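Local coordinates for protein putative esterase (Bacteroides intestinalis DSM 17393, PDB 5VOL) that acts as a ferulic acid esterase of carbohydrate esterase family 1, probably cleaving ester-linked ferulate from arabinoxylan, and binds calcium ions, at residues K42-L47 with K123-G128; P33-Q38 with A79-I84; R133-L138 with D154-V159. All coordinates share one frame; numbering follows the deposited sequence.

Contact 1 of 3, residues K42-L47 with K123-G128; sequences KKYPVL and KYRVIG
Arg125 reaches the carbonyl of Lys42 because its side chain, with CG anti to its own carbonyl carbon, bends at chi3 (-55°) and presents the NE and NH2 side of the guanidinium. Both nitrogens bond the same oxygen. Arg125 NE lies 3.0 Å from Lys42 O in a fairly straight bond (161°). Arg125 NH2 meets Lys42 O at 3.3 Å, more bent, on a lone pair in the carbonyl plane. The oxygen sits at the guanidinium edge, close to its plane, so the grip is side-on. NH2 has a second acceptor, the carbonyl of Phe36, whose ring also makes a cation-pi contact with Arg125. Tyr44 runs alongside Arg125 and points the same way, its ring plane turned 43° from the guanidinium. The hydroxyl of Tyr44 bonds Ser35.

The backbones join in a single bridge at Tyr44 and Val126. Tyr44 N donates to Arg125 O (2.9 Å), and Ile127 N donates to Tyr44 O (2.8 Å). Lys43 bends at chi2 and chi4, which lays its CD against Arg125 CB at 3.7 Å. Two waters bonded to the carbonyls of Val126 and Ile127 also accept weak bonds from Lys43 NZ. Deeper in, Val46 CB packs on Val126 CG2 at 3.7 Å, the two side chains crossing at about a right angle. Ile127 CD1 touches Pro45 CD at 4.0 Å.

The polar join is made largely on main-chain oxygens. The positive charge of Arg125 is met here by two carbonyls and an aromatic ring, and it probably polarises the Lys42 carbonyl.

Contact 2 of 3, residues P33-Q38 with A79-I84; sequences PKSFEQ and ACEMII
Ser35 OG donates to Glu81 OE1 over a short 2.6 Å. It meets the oxygen on the syn side, 24° out of the carboxylate plane. Chi1 at 68° sets OG between the backbone N and the carbonyl carbon of Ser35, where it meets the carboxylate. OE1 also forms a salt bridge with Lys42, and Ser35 OG a further bond with Tyr44. The other carboxylate oxygen faces the backbone: Ser35 N bonds Glu81 OE2 weakly, at 3.4 Å. A water links it to the preceding amide, lying 2.8 Å from Lys34 N and 3.0 Å from Glu81 OE2. An alanine in place of Glu81 would probably leave Lys42 without its carboxylate and Ser35 OG with just the Tyr44 bond of the two described, and tie the turn less firmly.

Around this polar centre Pro33 does most of the packing. It lays CB against the carboxylate group and CG against Met82 O at 3.6 Å. That carbonyl oxygen is buried and has no hydrogen-bonding partner in the model. Pro33 CD meets Ile83 CD1 at 3.7 Å, the two side chains at about a right angle. Phe36 CE2 touches the same methyl, Ile83 CD1, more loosely at 4.3 Å.

Residues Pro33 to Phe36 form a type I beta turn, closed by Phe36 N to Pro33 O at 3.0 Å. It follows strand 24-32 and docks where the chain enters strand 83-87, its antiparallel neighbour in the central sheet of this alpha/beta-hydrolase fold.

Contact 3 of 3, residues R133-L138 with D154-V159; sequences RAIAGL and DMFCAV
Arg133 NH1 donates to Met155 O at 3.0 Å in a nearly straight bond (163°). It uses a lone pair in the carbonyl plane, and the oxygen lies close to the guanidinium plane. The Arg133 chain runs out with CG anti to its N (chi1 -177°) and turns at chi3, which brings NH1 to that carbonyl. Met155 CE closes over one face of the guanidinium, 3.7 Å from Arg133 NH1. NE holds a salt bridge with Glu121, and NH2 bonds Gly128 O weakly, so all three nitrogens of the buried group have partners.

The ring of Phe156 stands almost perpendicular to the guanidinium (89°). Arg133 CD touches Phe156 CE1 at 3.7 Å. Ile135 CG2 sits over a face of the same ring in a CH-pi contact, 4.0 Å from the Phe156 centroid. Ile135 and Val159 lie side by side, their CG2 atoms 3.9 Å apart.

Main-chain bonds join the two segments. Cys157 N reaches Arg133 O at 3.1 Å, and Ile135 N reaches Ala158 O at 3.1 Å. Ile135 pairs with Val159 in parallel register. Their side chains face helix 140-151, with Tyr148 touching both Ile135 and Phe156. Ala134 faces the other way, towards helix 254-271.

Strand 133-138, helix 140-151 and strand 158-162 make a beta-alpha-beta crossover, a building unit of the alpha/beta-hydrolase fold. Gly137, near the end of the first strand, belongs to a GxSxG sequence consistent with the nucleophile elbow of this fold.

Overall arrangement
All three contacts reach the same mixed sheet. Contact 3 lies in the core of the chain: nearly all of its touching residues are buried, and its centre lies about 7 Å from that of the chain. Contacts 1 and 2 sit farther out, about 17 and 19 Å from that centre. Contact 1 is partly buried and has waters between its lysine and main-chain oxygens, while contact 2 is buried but mixes a charged network with packing. These two touch and share one polar network beside the neighbouring strands 46-50 and 83-87. Contact 1 also joins contact 3, since strands 46-50 and 133-138 are neighbours. Contacts 2 and 3 do not touch. Arginines serve in contacts 1 and 3, each donating to main-chain oxygens.

Contact 1 of 3, residues K42-L47 with K123-G128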
loop_
_atom_site.group_PDB
_atom_site.type_symbol
_atom_site.label_atom_id
_atom_site.label_comp_id
_atom_site.label_asym_id
_atom_site.label_seq_id
_atom_site.Cartn_x
_atom_site.Cartn_y
_atom_site.Cartn_z
ATOM N N LYS C 42 -4.169 -32.595 10.773
ATOM C CA LYS C 42 -3.707 -31.243 11.060
ATOM C C LYS C 42 -4.706 -30.486 11.934
ATOM O O LYS C 42 -5.903 -30.531 11.696
ATOM C CB LYS C 42 -3.453 -30.479 9.758
ATOM C CG LYS C 42 -2.737 -29.150 9.951
ATOM C CD LYS C 42 -2.267 -28.571 8.624
ATOM C CE LYS C 42 -1.581 -27.224 8.818
ATOM N NZ LYS C 42 -1.265 -26.552 7.512
ATOM N N LYS C 43 -4.202 -29.805 12.955
ATOM C CA LYS C 43 -5.015 -28.909 13.768
ATOM C C LYS C 43 -4.668 -27.467 13.408
ATOM O O LYS C 43 -3.547 -27.196 12.992
ATOM C CB LYS C 43 -4.783 -29.151 15.256
ATOM C CG LYS C 43 -5.104 -30.571 15.732
ATOM C CD LYS C 43 -6.592 -30.877 15.621
ATOM C CE LYS C 43 -7.019 -31.980 16.604
ATOM N NZ LYS C 43 -7.057 -31.500 18.027
ATOM N N TYR C 44 -5.618 -26.552 13.595
ATOM C CA TYR C 44 -5.482 -25.179 13.113
ATOM C C TYR C 44 -5.766 -24.121 14.168
ATOM O O TYR C 44 -6.535 -24.356 15.105
ATOM C CB TYR C 44 -6.428 -24.945 11.936
ATOM C CG TYR C 44 -6.285 -25.909 10.784
ATOM C CD1 TYR C 44 -5.374 -25.669 9.755
ATOM C CD2 TYR C 44 -7.065 -27.049 10.714
ATOM C CE1 TYR C 44 -5.256 -26.546 8.689
ATOM C CE2 TYR C 44 -6.948 -27.934 9.655
ATOM C CZ TYR C 44 -6.044 -27.680 8.650
ATOM O OH TYR C 44 -5.940 -28.566 7.603
ATOM N N PRO C 45 -5.157 -22.936 14.017
ATOM C CA PRO C 45 -5.676 -21.822 14.805
ATOM C C PRO C 45 -7.052 -21.411 14.280
ATOM O O PRO C 45 -7.479 -21.883 13.224
ATOM C CB PRO C 45 -4.635 -20.711 14.608
ATOM C CG PRO C 45 -3.789 -21.143 13.471
ATOM C CD PRO C 45 -3.890 -22.610 13.330
ATOM N N VAL C 46 -7.746 -20.559 15.023
ATOM C CA VAL C 46 -9.065 -20.120 14.605
ATOM C C VAL C 46 -9.224 -18.620 14.790
ATOM O O VAL C 46 -8.731 -18.030 15.761
ATOM C CB VAL C 46 -10.202 -20.862 15.369
ATOM C CG1 VAL C 46 -10.168 -20.520 16.846
ATOM C CG2 VAL C 46 -11.561 -20.499 14.769
ATOM N N LEU C 47 -9.890 -18.013 13.814
ATOM C CA LEU C 47 -10.326 -16.634 13.901
ATOM C C LEU C 47 -11.860 -16.592 13.888
ATOM O O LEU C 47 -12.492 -17.050 12.931
ATOM C CB LEU C 47 -9.771 -15.797 12.732
ATOM C CG LEU C 47 -10.330 -14.373 12.620
ATOM C CD1 LEU C 47 -9.893 -13.536 13.810
ATOM C CD2 LEU C 47 -9.876 -13.708 11.303
ATOM N N LYS C 123 -15.312 -29.878 15.854
ATOM C CA LYS C 123 -15.695 -30.332 14.524
ATOM C C LYS C 123 -14.668 -29.956 13.462
ATOM O O LYS C 123 -14.429 -30.715 12.524
ATOM C CB LYS C 123 -17.057 -29.760 14.142
ATOM C CG LYS C 123 -17.510 -30.128 12.747
ATOM C CD LYS C 123 -19.024 -30.009 12.641
ATOM C CE LYS C 123 -19.537 -30.570 11.324
ATOM N NZ LYS C 123 -21.014 -30.644 11.322
ATOM N N TYR C 124 -14.071 -28.778 13.598
ATOM C CA TYR C 124 -13.179 -28.280 12.546
ATOM C C TYR C 124 -11.722 -28.271 12.997
ATOM O O TYR C 124 -10.895 -27.528 12.454
ATOM C CB TYR C 124 -13.646 -26.887 12.079
ATOM C CG TYR C 124 -15.043 -26.934 11.509
ATOM C CD1 TYR C 124 -15.291 -27.563 10.293
ATOM C CD2 TYR C 124 -16.124 -26.399 12.201
ATOM C CE1 TYR C 124 -16.559 -27.644 9.776
ATOM C CE2 TYR C 124 -17.409 -26.480 11.690
ATOM C CZ TYR C 124 -17.620 -27.099 10.472
ATOM O OH TYR C 124 -18.889 -27.175 9.934
ATOM N N ARG C 125 -11.417 -29.116 13.982
ATOM C CA ARG C 125 -10.041 -29.432 14.384
ATOM C C ARG C 125 -9.190 -28.210 14.725
ATOM O O ARG C 125 -8.094 -28.022 14.186
ATOM C CB ARG C 125 -9.351 -30.244 13.285
ATOM C CG ARG C 125 -10.279 -31.208 12.569
ATOM C CD ARG C 125 -9.521 -32.350 11.933
ATOM N NE ARG C 125 -8.466 -31.889 11.041
ATOM C CZ ARG C 125 -8.542 -31.903 9.714
ATOM N NH1 ARG C 125 -9.631 -32.348 9.108
ATOM N NH2 ARG C 125 -7.515 -31.472 8.993
ATOM N N VAL C 126 -9.707 -27.386 15.625
ATOM C CA VAL C 126 -9.000 -26.210 16.101
ATOM C C VAL C 126 -8.070 -26.613 17.241
ATOM O O VAL C 126 -8.420 -27.469 18.045
ATOM C CB VAL C 126 -9.993 -25.125 16.561
ATOM C CG1 VAL C 126 -9.317 -24.087 17.425
ATOM C CG2 VAL C 126 -10.696 -24.490 15.343
ATOM N N ILE C 127 -6.879 -26.017 17.295
ATOM C CA ILE C 127 -5.893 -26.372 18.311
ATOM C C ILE C 127 -6.497 -26.283 19.712
ATOM O O ILE C 127 -6.305 -27.175 20.535
ATOM C CB ILE C 127 -4.633 -25.480 18.214
ATOM C CG1 ILE C 127 -3.887 -25.780 16.916
ATOM C CG2 ILE C 127 -3.726 -25.700 19.413
ATOM C CD1 ILE C 127 -2.808 -24.768 16.568
ATOM N N GLY C 128 -7.252 -25.222 19.970
ATOM C CA GLY C 128 -8.086 -25.174 21.155
ATOM C C GLY C 128 -7.531 -24.392 22.324
ATOM O O GLY C 128 -8.131 -24.387 23.400
HETATM O O HOH W 1 -10.112 -29.986 18.317
HETATM O O HOH W 2 -5.219 -29.606 20.050
#

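Contact 2 of 3, residues P33-Q38 with A79-I84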
loop_
_atom_site.group_PDB
_atom_site.type_symbol
_atom_site.label_atom_id
_atom_site.label_comp_id
_atom_site.label_asym_id
_atom_site.label_seq_id
_atom_site.Cartn_x
_atom_site.Cartn_y
_atom_site.Cartn_z
ATOM N N PRO C 33 -9.390 -24.440 5.364
ATOM C CA PRO C 33 -8.129 -24.421 4.606
ATOM C C PRO C 33 -8.045 -25.481 3.499
ATOM O O PRO C 33 -8.716 -26.516 3.546
ATOM C CB PRO C 33 -7.072 -24.696 5.675
ATOM C CG PRO C 33 -7.691 -24.264 6.956
ATOM C CD PRO C 33 -9.170 -24.475 6.820
ATOM N N LYS C 34 -7.186 -25.220 2.518
ATOM C CA LYS C 34 -6.958 -26.132 1.405
ATOM C C LYS C 34 -6.493 -27.515 1.870
ATOM O O LYS C 34 -6.812 -28.527 1.240
ATOM C CB LYS C 34 -5.925 -25.530 0.436
ATOM C CG LYS C 34 -5.568 -26.430 -0.720
ATOM C CD LYS C 34 -4.364 -25.892 -1.519
ATOM C CE LYS C 34 -4.800 -24.998 -2.667
ATOM N NZ LYS C 34 -3.645 -24.649 -3.555
ATOM N N SER C 35 -5.747 -27.554 2.969
ATOM C CA SER C 35 -5.225 -28.811 3.509
ATOM C C SER C 35 -6.224 -29.592 4.370
ATOM O O SER C 35 -5.901 -30.670 4.872
ATOM C CB SER C 35 -3.979 -28.543 4.344
ATOM O OG SER C 35 -4.308 -27.829 5.526
ATOM N N PHE C 36 -7.427 -29.056 4.555
ATOM C CA PHE C 36 -8.337 -29.638 5.544
ATOM C C PHE C 36 -8.689 -31.089 5.202
ATOM O O PHE C 36 -8.635 -31.955 6.066
ATOM C CB PHE C 36 -9.608 -28.790 5.678
ATOM C CG PHE C 36 -10.487 -29.188 6.842
ATOM C CD1 PHE C 36 -11.554 -30.038 6.656
ATOM C CD2 PHE C 36 -10.236 -28.705 8.112
ATOM C CE1 PHE C 36 -12.375 -30.406 7.728
ATOM C CE2 PHE C 36 -11.041 -29.060 9.184
ATOM C CZ PHE C 36 -12.113 -29.915 8.989
ATOM N N GLU C 37 -9.014 -31.349 3.939
ATOM C CA GLU C 37 -9.364 -32.692 3.479
ATOM C C GLU C 37 -8.137 -33.553 3.191
ATOM O O GLU C 37 -8.241 -34.765 3.024
ATOM C CB GLU C 37 -10.218 -32.615 2.213
ATOM C CG GLU C 37 -11.527 -31.868 2.377
ATOM C CD GLU C 37 -12.467 -32.555 3.333
ATOM O OE1 GLU C 37 -12.098 -33.630 3.862
ATOM O OE2 GLU C 37 -13.579 -32.020 3.556
ATOM N N GLN C 38 -6.979 -32.913 3.124
ATOM C CA GLN C 38 -5.761 -33.562 2.665
ATOM C C GLN C 38 -4.935 -34.111 3.822
ATOM O O GLN C 38 -4.438 -35.231 3.762
ATOM C CB GLN C 38 -4.941 -32.571 1.843
ATOM C CG GLN C 38 -3.508 -32.960 1.634
ATOM C CD GLN C 38 -2.727 -31.860 0.960
ATOM O OE1 GLN C 38 -2.369 -30.861 1.589
ATOM N NE2 GLN C 38 -2.471 -32.026 -0.335
ATOM N N ALA C 79 -0.387 -15.049 5.611
ATOM C CA ALA C 79 -1.312 -15.617 6.592
ATOM C C ALA C 79 -1.046 -17.105 6.711
ATOM O O ALA C 79 -0.720 -17.749 5.719
ATOM C CB ALA C 79 -2.773 -15.358 6.179
ATOM N N CYS C 80 -1.172 -17.656 7.916
ATOM C CA CYS C 80 -1.120 -19.107 8.071
ATOM C C CYS C 80 -2.502 -19.705 7.796
ATOM O O CYS C 80 -3.516 -19.000 7.823
ATOM C CB CYS C 80 -0.648 -19.492 9.475
ATOM S SG CYS C 80 -1.866 -19.087 10.776
ATOM N N GLU C 81 -2.555 -20.995 7.493
ATOM C CA GLU C 81 -3.850 -21.640 7.379
ATOM C C GLU C 81 -4.554 -21.568 8.737
ATOM O O GLU C 81 -3.940 -21.750 9.784
ATOM C CB GLU C 81 -3.711 -23.081 6.917
ATOM C CG GLU C 81 -3.242 -23.239 5.493
ATOM C CD GLU C 81 -3.387 -24.671 5.035
ATOM O OE1 GLU C 81 -3.032 -25.564 5.825
ATOM O OE2 GLU C 81 -3.877 -24.910 3.917
ATOM N N MET C 82 -5.840 -21.258 8.717
ATOM C CA MET C 82 -6.602 -21.122 9.948
ATOM C C MET C 82 -8.074 -21.356 9.651
ATOM O O MET C 82 -8.528 -21.145 8.526
ATOM C CB MET C 82 -6.408 -19.731 10.575
ATOM C CG MET C 82 -7.127 -18.569 9.824
ATOM S SD MET C 82 -6.739 -16.928 10.498
ATOM C CE MET C 82 -5.260 -16.512 9.536
ATOM N N ILE C 83 -8.803 -21.811 10.663
ATOM C CA ILE C 83 -10.262 -21.886 10.593
ATOM C C ILE C 83 -10.810 -20.475 10.795
ATOM O O ILE C 83 -10.386 -19.762 11.714
ATOM C CB ILE C 83 -10.848 -22.850 11.675
ATOM C CG1 ILE C 83 -10.180 -24.230 11.597
ATOM C CG2 ILE C 83 -12.362 -22.955 11.553
ATOM C CD1 ILE C 83 -10.398 -24.960 10.284
ATOM N N ILE C 84 -11.723 -20.053 9.928
ATOM C CA ILE C 84 -12.375 -18.770 10.113
ATOM C C ILE C 84 -13.888 -19.013 10.192
ATOM O O ILE C 84 -14.458 -19.712 9.352
ATOM C CB ILE C 84 -12.049 -17.774 8.979
ATOM C CG1 ILE C 84 -10.535 -17.627 8.809
ATOM C CG2 ILE C 84 -12.610 -16.383 9.300
ATOM C CD1 ILE C 84 -10.174 -16.810 7.587
HETATM O O HOH W 3 -5.722 -22.813 2.855
#

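Contact 3 of 3, residues R133-L138 with D154-V159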
loop_
_atom_site.group_PDB
_atom_site.type_symbol
_atom_site.label_atom_id
_atom_site.label_comp_id
_atom_site.label_asym_id
_atom_site.label_seq_id
_atom_site.Cartn_x
_atom_site.Cartn_y
_atom_site.Cartn_z
ATOM N N ARG C 133 -6.198 -18.640 19.166
ATOM C CA ARG C 133 -7.583 -18.209 19.025
ATOM C C ARG C 133 -7.655 -16.700 18.969
ATOM O O ARG C 133 -7.185 -16.025 19.879
ATOM C CB ARG C 133 -8.451 -18.736 20.184
ATOM C CG ARG C 133 -9.946 -18.359 20.041
ATOM C CD ARG C 133 -10.826 -18.860 21.222
ATOM N NE ARG C 133 -10.788 -20.313 21.402
ATOM C CZ ARG C 133 -10.160 -20.932 22.401
ATOM N NH1 ARG C 133 -9.505 -20.230 23.318
ATOM N NH2 ARG C 133 -10.196 -22.258 22.489
ATOM N N ALA C 134 -8.248 -16.166 17.901
ATOM C CA ALA C 134 -8.332 -14.719 17.743
ATOM C C ALA C 134 -9.765 -14.315 17.408
ATOM O O ALA C 134 -10.584 -15.153 17.048
ATOM C CB ALA C 134 -7.343 -14.227 16.649
ATOM N N ILE C 135 -10.068 -13.031 17.520
ATOM C CA ILE C 135 -11.407 -12.573 17.195
ATOM C C ILE C 135 -11.375 -11.182 16.565
ATOM O O ILE C 135 -10.545 -10.340 16.914
ATOM C CB ILE C 135 -12.319 -12.602 18.467
ATOM C CG1 ILE C 135 -13.779 -12.329 18.123
ATOM C CG2 ILE C 135 -11.817 -11.653 19.546
ATOM C CD1 ILE C 135 -14.721 -12.695 19.303
ATOM N N ALA C 136 -12.258 -10.968 15.598
ATOM C CA ALA C 136 -12.344 -9.700 14.875
ATOM C C ALA C 136 -13.780 -9.518 14.418
ATOM O O ALA C 136 -14.534 -10.487 14.364
ATOM C CB ALA C 136 -11.395 -9.696 13.676
ATOM N N GLY C 137 -14.164 -8.296 14.070
ATOM C CA GLY C 137 -15.478 -8.081 13.493
ATOM C C GLY C 137 -15.663 -6.647 13.068
ATOM O O GLY C 137 -14.861 -5.790 13.446
ATOM N N LEU C 138 -16.729 -6.387 12.305
ATOM C CA LEU C 138 -17.066 -5.035 11.880
ATOM C C LEU C 138 -18.303 -4.496 12.596
ATOM O O LEU C 138 -19.231 -5.248 12.917
ATOM C CB LEU C 138 -17.282 -4.986 10.360
ATOM C CG LEU C 138 -18.557 -5.699 9.890
ATOM C CD1 LEU C 138 -19.672 -4.698 9.563
ATOM C CD2 LEU C 138 -18.277 -6.589 8.701
ATOM N N ASP C 154 -8.575 -14.566 28.763
ATOM C CA ASP C 154 -7.986 -15.902 28.872
ATOM C C ASP C 154 -8.344 -16.771 27.669
ATOM O O ASP C 154 -7.851 -17.890 27.532
ATOM C CB ASP C 154 -8.409 -16.599 30.181
ATOM C CG ASP C 154 -9.920 -16.808 30.292
ATOM O OD1 ASP C 154 -10.706 -16.032 29.704
ATOM O OD2 ASP C 154 -10.330 -17.755 31.002
ATOM N N MET C 155 -9.193 -16.255 26.783
ATOM C CA MET C 155 -9.610 -17.025 25.612
ATOM C C MET C 155 -8.976 -16.530 24.303
ATOM O O MET C 155 -8.876 -17.285 23.351
ATOM C CB MET C 155 -11.134 -17.002 25.479
ATOM C CG MET C 155 -11.897 -17.674 26.648
ATOM S SD MET C 155 -11.664 -19.456 26.652
ATOM C CE MET C 155 -12.659 -19.984 25.262
ATOM N N PHE C 156 -8.576 -15.264 24.248
ATOM C CA PHE C 156 -8.097 -14.677 22.989
ATOM C C PHE C 156 -6.717 -14.036 23.092
ATOM O O PHE C 156 -6.434 -13.304 24.040
ATOM C CB PHE C 156 -9.091 -13.627 22.490
ATOM C CG PHE C 156 -10.483 -14.154 22.331
ATOM C CD1 PHE C 156 -10.832 -14.886 21.204
ATOM C CD2 PHE C 156 -11.439 -13.929 23.311
ATOM C CE1 PHE C 156 -12.115 -15.385 21.052
ATOM C CE2 PHE C 156 -12.734 -14.428 23.166
ATOM C CZ PHE C 156 -13.071 -15.155 22.034
ATOM N N CYS C 157 -5.872 -14.289 22.093
ATOM C CA CYS C 157 -4.547 -13.669 22.053
ATOM C C CYS C 157 -4.565 -12.329 21.327
ATOM O O CYS C 157 -3.677 -11.490 21.537
ATOM C CB CYS C 157 -3.525 -14.608 21.386
ATOM S SG CYS C 157 -3.821 -14.958 19.638
ATOM N N ALA C 158 -5.576 -12.120 20.478
ATOM C CA ALA C 158 -5.610 -10.942 19.615
ATOM C C ALA C 158 -7.032 -10.518 19.237
ATOM O O ALA C 158 -7.879 -11.366 18.986
ATOM C CB ALA C 158 -4.798 -11.208 18.347
ATOM N N VAL C 159 -7.247 -9.206 19.157
ATOM C CA VAL C 159 -8.512 -8.617 18.719
ATOM C C VAL C 159 -8.269 -7.617 17.584
ATOM O O VAL C 159 -7.439 -6.723 17.712
ATOM C CB VAL C 159 -9.235 -7.887 19.875
ATOM C CG1 VAL C 159 -10.519 -7.205 19.370
ATOM C CG2 VAL C 159 -9.555 -8.861 21.021
#